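Local coordinates for protein CRISPR system Cmr subunit Cmr1-1 (Pyrococcus furiosus, PDB 4W8Z) that binds RNA and, together with Cmr6, caps the elongated type III-B Cmr ribonucleoprotein complex of CRISPR antiviral defence, at residues L217-F231 against P295-F307. Sequence-based numbering, arbitrary orientation.
Sequences LPSYATLKFSDVEVF and PYGRIIKFFQSTF
F231 lies flat over G297 where strands 226-231 and 295-302 run antiparallel in the C-terminal RAMP-like sheet, a worked example of an aromatic ring laid over a glycine on the neighbouring strand of an antiparallel pair. With chi1 at 69°, CG of F231 sits between its backbone N and carbonyl carbon, which swings the ring across the partner strand: G297 CA stands 3.8 Å from the F231 ring centroid in a CH-pi contact over the face. CD1 of I299 meets the same ring at its edge, and F244 packs against it edge-to-face. Further along this face, the side chains of E229 and K301 cross at a slant, the lysine bent at chi3 (-76°). K301 NZ lies 3.2 Å from E229 OE1 in a salt bridge whose two hydrogen bonds, to OE1 and OE2, are both weak; K337 is the stronger partner of E229, and D326 shares the lysine. D227 points its carboxylate at the rim of F303, the two planes 87° apart. On the opposite face, which carries S226, V228, V230, R298, I300 and F302, V228 CG2 meets I300 CD1 at 3.9 Å, and I300 also touches W45 of helix 38-54. Past the N-terminal end of strand 226-231, A221 CB touches F302 CD1 at 3.7 Å, and in the loops S305 N donates to P218 O. Last comes the T306 hydroxyl, whose OG1 donates to a lone pair of S219 O at 2.9 Å.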
ATOM      1  N   LEU A 217       4.702 -16.652 -13.386  1.00121.65           N
ATOM      2  CA  LEU A 217       4.407 -15.277 -12.980  1.00114.59           C
ATOM      3  C   LEU A 217       3.133 -14.695 -13.596  1.00107.57           C
ATOM      4  O   LEU A 217       2.983 -14.667 -14.815  1.00108.22           O
ATOM      5  CB  LEU A 217       5.591 -14.373 -13.327  1.00104.74           C
ATOM      6  CG  LEU A 217       5.574 -12.990 -12.676  1.00106.39           C
ATOM      7  CD1 LEU A 217       5.779 -13.100 -11.175  1.00100.92           C
ATOM      8  CD2 LEU A 217       6.624 -12.085 -13.299  1.00108.95           C
ATOM      9  N   PRO A 218       2.206 -14.230 -12.741  1.00 94.20           N
ATOM     10  CA  PRO A 218       0.955 -13.604 -13.181  1.00 85.53           C
ATOM     11  C   PRO A 218       1.209 -12.241 -13.807  1.00 94.11           C
ATOM     12  O   PRO A 218       2.300 -11.693 -13.651  1.00 88.02           O
ATOM     13  CB  PRO A 218       0.150 -13.460 -11.881  1.00 76.75           C
ATOM     14  CG  PRO A 218       0.811 -14.387 -10.905  1.00 74.14           C
ATOM     15  CD  PRO A 218       2.252 -14.381 -11.279  1.00 81.03           C
ATOM     16  N   SER A 219       0.210 -11.698 -14.494  1.00 95.17           N
ATOM     17  CA  SER A 219       0.359 -10.409 -15.158  1.00 99.44           C
ATOM     18  C   SER A 219      -0.212  -9.273 -14.315  1.00 98.23           C
ATOM     19  O   SER A 219      -0.442  -8.172 -14.816  1.00104.42           O
ATOM     20  CB  SER A 219      -0.314 -10.431 -16.527  1.00102.50           C
ATOM     21  OG  SER A 219      -1.707 -10.638 -16.395  1.00110.01           O
ATOM     22  N   TYR A 220      -0.440  -9.548 -13.036  1.00 94.64           N
ATOM     23  CA  TYR A 220      -0.917  -8.536 -12.104  1.00 87.59           C
ATOM     24  C   TYR A 220      -0.230  -8.719 -10.753  1.00 81.46           C
ATOM     25  O   TYR A 220       0.364  -9.766 -10.487  1.00 88.04           O
ATOM     26  CB  TYR A 220      -2.445  -8.597 -11.963  1.00 91.28           C
ATOM     27  CG  TYR A 220      -3.025 -10.000 -11.956  1.00102.50           C
ATOM     28  CD1 TYR A 220      -3.334 -10.651 -13.146  1.00105.91           C
ATOM     29  CD2 TYR A 220      -3.273 -10.667 -10.762  1.00106.45           C
ATOM     30  CE1 TYR A 220      -3.861 -11.932 -13.149  1.00110.39           C
ATOM     31  CE2 TYR A 220      -3.804 -11.950 -10.754  1.00111.33           C
ATOM     32  CZ  TYR A 220      -4.098 -12.576 -11.951  1.00114.53           C
ATOM     33  OH  TYR A 220      -4.624 -13.852 -11.959  1.00110.53           O
ATOM     34  N   ALA A 221      -0.298  -7.694  -9.910  1.00 77.35           N
ATOM     35  CA  ALA A 221       0.350  -7.728  -8.606  1.00 72.78           C
ATOM     36  C   ALA A 221      -0.273  -8.780  -7.702  1.00 76.36           C
ATOM     37  O   ALA A 221      -1.496  -8.868  -7.583  1.00 85.83           O
ATOM     38  CB  ALA A 221       0.282  -6.361  -7.942  1.00 72.31           C
ATOM     39  N   THR A 222       0.576  -9.586  -7.079  1.00 71.01           N
ATOM     40  CA  THR A 222       0.131 -10.580  -6.113  1.00 69.30           C
ATOM     41  C   THR A 222       1.023 -10.524  -4.885  1.00 75.07           C
ATOM     42  O   THR A 222       2.166 -10.064  -4.960  1.00 75.54           O
ATOM     43  CB  THR A 222       0.162 -12.015  -6.684  1.00 70.53           C
ATOM     44  OG1 THR A 222       1.520 -12.412  -6.922  1.00 70.81           O
ATOM     45  CG2 THR A 222      -0.642 -12.114  -7.973  1.00 66.36           C
ATOM     46  N   LEU A 223       0.506 -10.996  -3.755  1.00 70.81           N
ATOM     47  CA  LEU A 223       1.304 -11.076  -2.542  1.00 67.94           C
ATOM     48  C   LEU A 223       2.454 -12.060  -2.716  1.00 66.55           C
ATOM     49  O   LEU A 223       3.583 -11.779  -2.319  1.00 70.27           O
ATOM     50  CB  LEU A 223       0.445 -11.492  -1.348  1.00 79.52           C
ATOM     51  CG  LEU A 223       1.280 -11.794  -0.097  1.00 73.85           C
ATOM     52  CD1 LEU A 223       1.974 -10.535   0.399  1.00 63.65           C
ATOM     53  CD2 LEU A 223       0.453 -12.442   1.002  1.00 71.63           C
ATOM     54  N   LYS A 224       2.154 -13.212  -3.312  1.00 74.71           N
ATOM     55  CA  LYS A 224       3.135 -14.283  -3.480  1.00 78.83           C
ATOM     56  C   LYS A 224       4.399 -13.809  -4.174  1.00 79.09           C
ATOM     57  O   LYS A 224       5.507 -14.143  -3.757  1.00 80.57           O
ATOM     58  CB  LYS A 224       2.541 -15.444  -4.273  1.00 82.31           C
ATOM     59  CG  LYS A 224       3.438 -16.673  -4.309  1.00 87.52           C
ATOM     60  CD  LYS A 224       3.000 -17.651  -5.377  1.00 97.69           C
ATOM     61  CE  LYS A 224       3.438 -19.062  -5.035  1.00101.58           C
ATOM     62  NZ  LYS A 224       2.718 -19.568  -3.828  1.00108.79           N
ATOM     63  N   PHE A 225       4.230 -13.031  -5.235  1.00 77.01           N
ATOM     64  CA  PHE A 225       5.371 -12.564  -6.004  1.00 77.65           C
ATOM     65  C   PHE A 225       5.691 -11.113  -5.692  1.00 75.33           C
ATOM     66  O   PHE A 225       5.591 -10.242  -6.557  1.00 85.15           O
ATOM     67  CB  PHE A 225       5.113 -12.755  -7.499  1.00 79.33           C
ATOM     68  CG  PHE A 225       5.010 -14.199  -7.905  1.00 92.05           C
ATOM     69  CD1 PHE A 225       6.150 -14.981  -8.018  1.00 89.62           C
ATOM     70  CD2 PHE A 225       3.777 -14.782  -8.151  1.00 90.87           C
ATOM     71  CE1 PHE A 225       6.063 -16.309  -8.378  1.00 86.73           C
ATOM     72  CE2 PHE A 225       3.685 -16.111  -8.511  1.00 92.62           C
ATOM     73  CZ  PHE A 225       4.829 -16.875  -8.625  1.00 92.92           C
ATOM     74  N   SER A 226       6.082 -10.865  -4.447  1.00 68.06           N
ATOM     75  CA  SER A 226       6.444  -9.524  -4.013  1.00 72.58           C
ATOM     76  C   SER A 226       7.581  -9.566  -2.994  1.00 74.32           C
ATOM     77  O   SER A 226       7.877 -10.616  -2.433  1.00 77.72           O
ATOM     78  CB  SER A 226       5.228  -8.804  -3.417  1.00 66.33           C
ATOM     79  OG  SER A 226       4.819  -9.409  -2.203  1.00 67.24           O
ATOM     80  N   ASP A 227       8.221  -8.422  -2.771  1.00 73.11           N
ATOM     81  CA  ASP A 227       9.239  -8.304  -1.736  1.00 74.62           C
ATOM     82  C   ASP A 227       8.799  -7.305  -0.689  1.00 74.83           C
ATOM     83  O   ASP A 227       8.399  -6.192  -1.020  1.00 87.31           O
ATOM     84  CB  ASP A 227      10.581  -7.874  -2.323  1.00 85.58           C
ATOM     85  CG  ASP A 227      11.372  -9.038  -2.889  1.00 95.79           C
ATOM     86  OD1 ASP A 227      10.897 -10.192  -2.787  1.00 85.09           O
ATOM     87  OD2 ASP A 227      12.476  -8.793  -3.422  1.00107.23           O
ATOM     88  N   VAL A 228       8.868  -7.704   0.575  1.00 74.31           N
ATOM     89  CA  VAL A 228       8.523  -6.811   1.668  1.00 73.28           C
ATOM     90  C   VAL A 228       9.741  -6.622   2.556  1.00 67.04           C
ATOM     91  O   VAL A 228      10.361  -7.594   2.983  1.00 71.15           O
ATOM     92  CB  VAL A 228       7.338  -7.346   2.501  1.00 69.84           C
ATOM     93  CG1 VAL A 228       6.974  -6.361   3.593  1.00 65.94           C
ATOM     94  CG2 VAL A 228       6.133  -7.606   1.613  1.00 60.65           C
ATOM     95  N   GLU A 229      10.086  -5.364   2.813  1.00 72.99           N
ATOM     96  CA  GLU A 229      11.253  -5.020   3.617  1.00 73.03           C
ATOM     97  C   GLU A 229      10.907  -3.965   4.656  1.00 69.32           C
ATOM     98  O   GLU A 229       9.978  -3.178   4.470  1.00 74.51           O
ATOM     99  CB  GLU A 229      12.384  -4.505   2.729  1.00 81.36           C
ATOM    100  CG  GLU A 229      12.881  -5.500   1.707  1.00 97.57           C
ATOM    101  CD  GLU A 229      13.690  -4.845   0.602  1.00111.21           C
ATOM    102  OE1 GLU A 229      14.504  -5.548  -0.032  1.00121.38           O
ATOM    103  OE2 GLU A 229      13.503  -3.633   0.358  1.00110.48           O
ATOM    104  N   VAL A 230      11.659  -3.947   5.751  1.00 65.67           N
ATOM    105  CA  VAL A 230      11.499  -2.919   6.772  1.00 65.37           C
ATOM    106  C   VAL A 230      12.855  -2.345   7.184  1.00 73.73           C
ATOM    107  O   VAL A 230      13.900  -2.957   6.956  1.00 68.80           O
ATOM    108  CB  VAL A 230      10.788  -3.455   8.035  1.00 65.32           C
ATOM    109  CG1 VAL A 230       9.420  -4.031   7.695  1.00 57.92           C
ATOM    110  CG2 VAL A 230      11.658  -4.494   8.730  1.00 63.14           C
ATOM    111  N   PHE A 231      12.833  -1.162   7.785  1.00 75.39           N
ATOM    112  CA  PHE A 231      14.035  -0.591   8.380  1.00 73.63           C
ATOM    113  C   PHE A 231      13.665   0.173   9.644  1.00 76.25           C
ATOM    114  O   PHE A 231      12.561   0.706   9.755  1.00 79.13           O
ATOM    115  CB  PHE A 231      14.780   0.314   7.385  1.00 71.84           C
ATOM    116  CG  PHE A 231      14.059   1.597   7.039  1.00 73.58           C
ATOM    117  CD1 PHE A 231      14.143   2.708   7.866  1.00 79.54           C
ATOM    118  CD2 PHE A 231      13.337   1.704   5.864  1.00 75.47           C
ATOM    119  CE1 PHE A 231      13.494   3.888   7.546  1.00 75.06           C
ATOM    120  CE2 PHE A 231      12.688   2.886   5.534  1.00 81.92           C
ATOM    121  CZ  PHE A 231      12.766   3.977   6.380  1.00 79.07           C
ATOM    122  N   PRO A 295       8.088   2.480  15.423  1.00 71.26           N
ATOM    123  CA  PRO A 295       7.854   2.721  13.997  1.00 66.49           C
ATOM    124  C   PRO A 295       8.985   2.233  13.091  1.00 73.76           C
ATOM    125  O   PRO A 295      10.155   2.522  13.340  1.00 81.35           O
ATOM    126  CB  PRO A 295       7.722   4.244  13.925  1.00 64.55           C
ATOM    127  CG  PRO A 295       8.558   4.739  15.047  1.00 64.84           C
ATOM    128  CD  PRO A 295       8.427   3.720  16.143  1.00 67.27           C
ATOM    129  N   TYR A 296       8.620   1.499  12.047  1.00 69.37           N
ATOM    130  CA  TYR A 296       9.566   1.048  11.034  1.00 71.03           C
ATOM    131  C   TYR A 296       9.135   1.544   9.661  1.00 73.78           C
ATOM    132  O   TYR A 296       7.943   1.684   9.392  1.00 70.85           O
ATOM    133  CB  TYR A 296       9.658  -0.477  11.006  1.00 79.31           C
ATOM    134  CG  TYR A 296      10.362  -1.118  12.179  1.00 80.83           C
ATOM    135  CD1 TYR A 296       9.791  -1.123  13.444  1.00 80.33           C
ATOM    136  CD2 TYR A 296      11.579  -1.762  12.007  1.00 84.77           C
ATOM    137  CE1 TYR A 296      10.427  -1.723  14.509  1.00 80.69           C
ATOM    138  CE2 TYR A 296      12.219  -2.369  13.063  1.00 85.34           C
ATOM    139  CZ  TYR A 296      11.641  -2.344  14.311  1.00 87.43           C
ATOM    140  OH  TYR A 296      12.281  -2.948  15.367  1.00 98.92           O
ATOM    141  N   GLY A 297      10.099   1.800   8.783  1.00 71.08           N
ATOM    142  CA  GLY A 297       9.774   2.074   7.397  1.00 68.56           C
ATOM    143  C   GLY A 297       9.391   0.768   6.727  1.00 68.20           C
ATOM    144  O   GLY A 297      10.062  -0.241   6.914  1.00 80.00           O
ATOM    145  N   ARG A 298       8.304   0.767   5.964  1.00 63.40           N
ATOM    146  CA  ARG A 298       7.883  -0.443   5.268  1.00 65.33           C
ATOM    147  C   ARG A 298       7.930  -0.253   3.761  1.00 69.08           C
ATOM    148  O   ARG A 298       7.385   0.713   3.237  1.00 72.16           O
ATOM    149  CB  ARG A 298       6.476  -0.853   5.696  1.00 57.38           C
ATOM    150  CG  ARG A 298       5.965  -2.110   5.015  1.00 55.18           C
ATOM    151  CD  ARG A 298       4.578  -2.473   5.502  1.00 62.02           C
ATOM    152  NE  ARG A 298       3.612  -1.418   5.204  1.00 69.03           N
ATOM    153  CZ  ARG A 298       2.657  -1.022   6.041  1.00 60.95           C
ATOM    154  NH1 ARG A 298       2.533  -1.599   7.229  1.00 65.82           N
ATOM    155  NH2 ARG A 298       1.825  -0.053   5.685  1.00 56.30           N
ATOM    156  N   ILE A 299       8.581  -1.181   3.065  1.00 67.64           N
ATOM    157  CA  ILE A 299       8.679  -1.128   1.611  1.00 65.41           C
ATOM    158  C   ILE A 299       8.129  -2.404   0.992  1.00 67.10           C
ATOM    159  O   ILE A 299       8.467  -3.503   1.428  1.00 80.69           O
ATOM    160  CB  ILE A 299      10.136  -0.935   1.154  1.00 70.50           C
ATOM    161  CG1 ILE A 299      10.687   0.384   1.687  1.00 74.14           C
ATOM    162  CG2 ILE A 299      10.239  -0.968  -0.360  1.00 76.53           C
ATOM    163  CD1 ILE A 299      11.991   0.227   2.414  1.00 85.47           C
ATOM    164  N   ILE A 300       7.274  -2.272  -0.015  1.00 59.60           N
ATOM    165  CA  ILE A 300       6.831  -3.447  -0.749  1.00 66.58           C
ATOM    166  C   ILE A 300       7.063  -3.262  -2.254  1.00 62.92           C
ATOM    167  O   ILE A 300       6.807  -2.193  -2.810  1.00 60.87           O
ATOM    168  CB  ILE A 300       5.340  -3.776  -0.456  1.00 66.61           C
ATOM    169  CG1 ILE A 300       4.909  -5.040  -1.212  1.00 71.13           C
ATOM    170  CG2 ILE A 300       4.440  -2.603  -0.795  1.00 55.87           C
ATOM    171  CD1 ILE A 300       3.653  -5.685  -0.668  1.00 68.51           C
ATOM    172  N   LYS A 301       7.584  -4.306  -2.896  1.00 73.07           N
ATOM    173  CA  LYS A 301       7.870  -4.290  -4.332  1.00 68.32           C
ATOM    174  C   LYS A 301       7.088  -5.380  -5.071  1.00 67.06           C
ATOM    175  O   LYS A 301       7.189  -6.553  -4.727  1.00 70.36           O
ATOM    176  CB  LYS A 301       9.373  -4.461  -4.570  1.00 65.01           C
ATOM    177  CG  LYS A 301      10.185  -3.211  -4.280  1.00 64.42           C
ATOM    178  CD  LYS A 301      11.680  -3.486  -4.239  1.00 65.20           C
ATOM    179  CE  LYS A 301      12.072  -4.167  -2.942  1.00 69.33           C
ATOM    180  NZ  LYS A 301      13.552  -4.246  -2.768  1.00 80.57           N
ATOM    181  N   PHE A 302       6.312  -4.991  -6.084  1.00 67.44           N
ATOM    182  CA  PHE A 302       5.445  -5.935  -6.797  1.00 70.69           C
ATOM    183  C   PHE A 302       6.002  -6.381  -8.147  1.00 78.82           C
ATOM    184  O   PHE A 302       6.168  -5.564  -9.048  1.00 85.28           O
ATOM    185  CB  PHE A 302       4.063  -5.320  -7.028  1.00 70.30           C
ATOM    186  CG  PHE A 302       3.306  -5.030  -5.772  1.00 75.68           C
ATOM    187  CD1 PHE A 302       2.666  -6.048  -5.086  1.00 75.78           C
ATOM    188  CD2 PHE A 302       3.215  -3.736  -5.285  1.00 75.22           C
ATOM    189  CE1 PHE A 302       1.963  -5.785  -3.930  1.00 84.48           C
ATOM    190  CE2 PHE A 302       2.510  -3.464  -4.132  1.00 74.80           C
ATOM    191  CZ  PHE A 302       1.882  -4.489  -3.452  1.00 85.47           C
ATOM    192  N   PHE A 303       6.252  -7.678  -8.306  1.00 80.50           N
ATOM    193  CA  PHE A 303       6.788  -8.189  -9.565  1.00 81.11           C
ATOM    194  C   PHE A 303       5.719  -8.937 -10.357  1.00 83.91           C
ATOM    195  O   PHE A 303       5.151  -9.906  -9.862  1.00 99.01           O
ATOM    196  CB  PHE A 303       7.991  -9.104  -9.307  1.00 82.11           C
ATOM    197  CG  PHE A 303       9.068  -8.474  -8.458  1.00 92.95           C
ATOM    198  CD1 PHE A 303       9.830  -7.427  -8.950  1.00 87.65           C
ATOM    199  CD2 PHE A 303       9.322  -8.935  -7.174  1.00 95.66           C
ATOM    200  CE1 PHE A 303      10.818  -6.846  -8.179  1.00 87.63           C
ATOM    201  CE2 PHE A 303      10.312  -8.358  -6.398  1.00 85.62           C
ATOM    202  CZ  PHE A 303      11.060  -7.313  -6.903  1.00 88.20           C
ATOM    203  N   GLN A 304       5.439  -8.481 -11.577  1.00 88.32           N
ATOM    204  CA  GLN A 304       4.492  -9.173 -12.452  1.00 94.23           C
ATOM    205  C   GLN A 304       4.910  -9.106 -13.924  1.00101.94           C
ATOM    206  O   GLN A 304       5.984  -8.603 -14.245  1.00105.43           O
ATOM    207  CB  GLN A 304       3.080  -8.601 -12.285  1.00 97.63           C
ATOM    208  CG  GLN A 304       2.850  -7.261 -12.966  1.00 99.13           C
ATOM    209  CD  GLN A 304       2.784  -6.116 -11.984  1.00100.77           C
ATOM    210  OE1 GLN A 304       3.798  -5.716 -11.411  1.00111.63           O
ATOM    211  NE2 GLN A 304       1.587  -5.576 -11.784  1.00 98.97           N
ATOM    212  N   SER A 305       4.053  -9.611 -14.809  1.00104.95           N
ATOM    213  CA  SER A 305       4.369  -9.702 -16.234  1.00104.17           C
ATOM    214  C   SER A 305       4.120  -8.410 -17.007  1.00111.17           C
ATOM    215  O   SER A 305       4.887  -8.066 -17.908  1.00115.03           O
ATOM    216  CB  SER A 305       3.566 -10.831 -16.879  1.00104.53           C
ATOM    217  OG  SER A 305       3.896 -12.079 -16.303  1.00110.11           O
ATOM    218  N   THR A 306       3.039  -7.711 -16.670  1.00116.34           N
ATOM    219  CA  THR A 306       2.695  -6.453 -17.328  1.00122.97           C
ATOM    220  C   THR A 306       3.802  -5.415 -17.167  1.00128.85           C
ATOM    221  O   THR A 306       4.307  -5.198 -16.065  1.00125.92           O
ATOM    222  CB  THR A 306       1.371  -5.867 -16.777  1.00124.27           C
ATOM    223  OG1 THR A 306       0.268  -6.664 -17.227  1.00127.04           O
ATOM    224  CG2 THR A 306       1.170  -4.431 -17.247  1.00119.49           C
ATOM    225  N   PHE A 307       4.189  -4.792 -18.276  1.00139.36           N
ATOM    226  CA  PHE A 307       5.175  -3.719 -18.249  1.00144.61           C
ATOM    227  C   PHE A 307       4.539  -2.416 -17.776  1.00158.44           C
ATOM    228  O   PHE A 307       3.484  -2.014 -18.270  1.00154.92           O
ATOM    229  CB  PHE A 307       5.808  -3.541 -19.634  1.00138.95           C
ATOM    230  CG  PHE A 307       6.527  -2.230 -19.816  1.00134.84           C
ATOM    231  CD1 PHE A 307       7.687  -1.951 -19.113  1.00131.63           C
ATOM    232  CD2 PHE A 307       6.049  -1.283 -20.708  1.00130.43           C
ATOM    233  CE1 PHE A 307       8.351  -0.747 -19.287  1.00129.09           C
ATOM    234  CE2 PHE A 307       6.708  -0.077 -20.885  1.00125.15           C
ATOM    235  CZ  PHE A 307       7.859   0.188 -20.174  1.00124.55           C
TER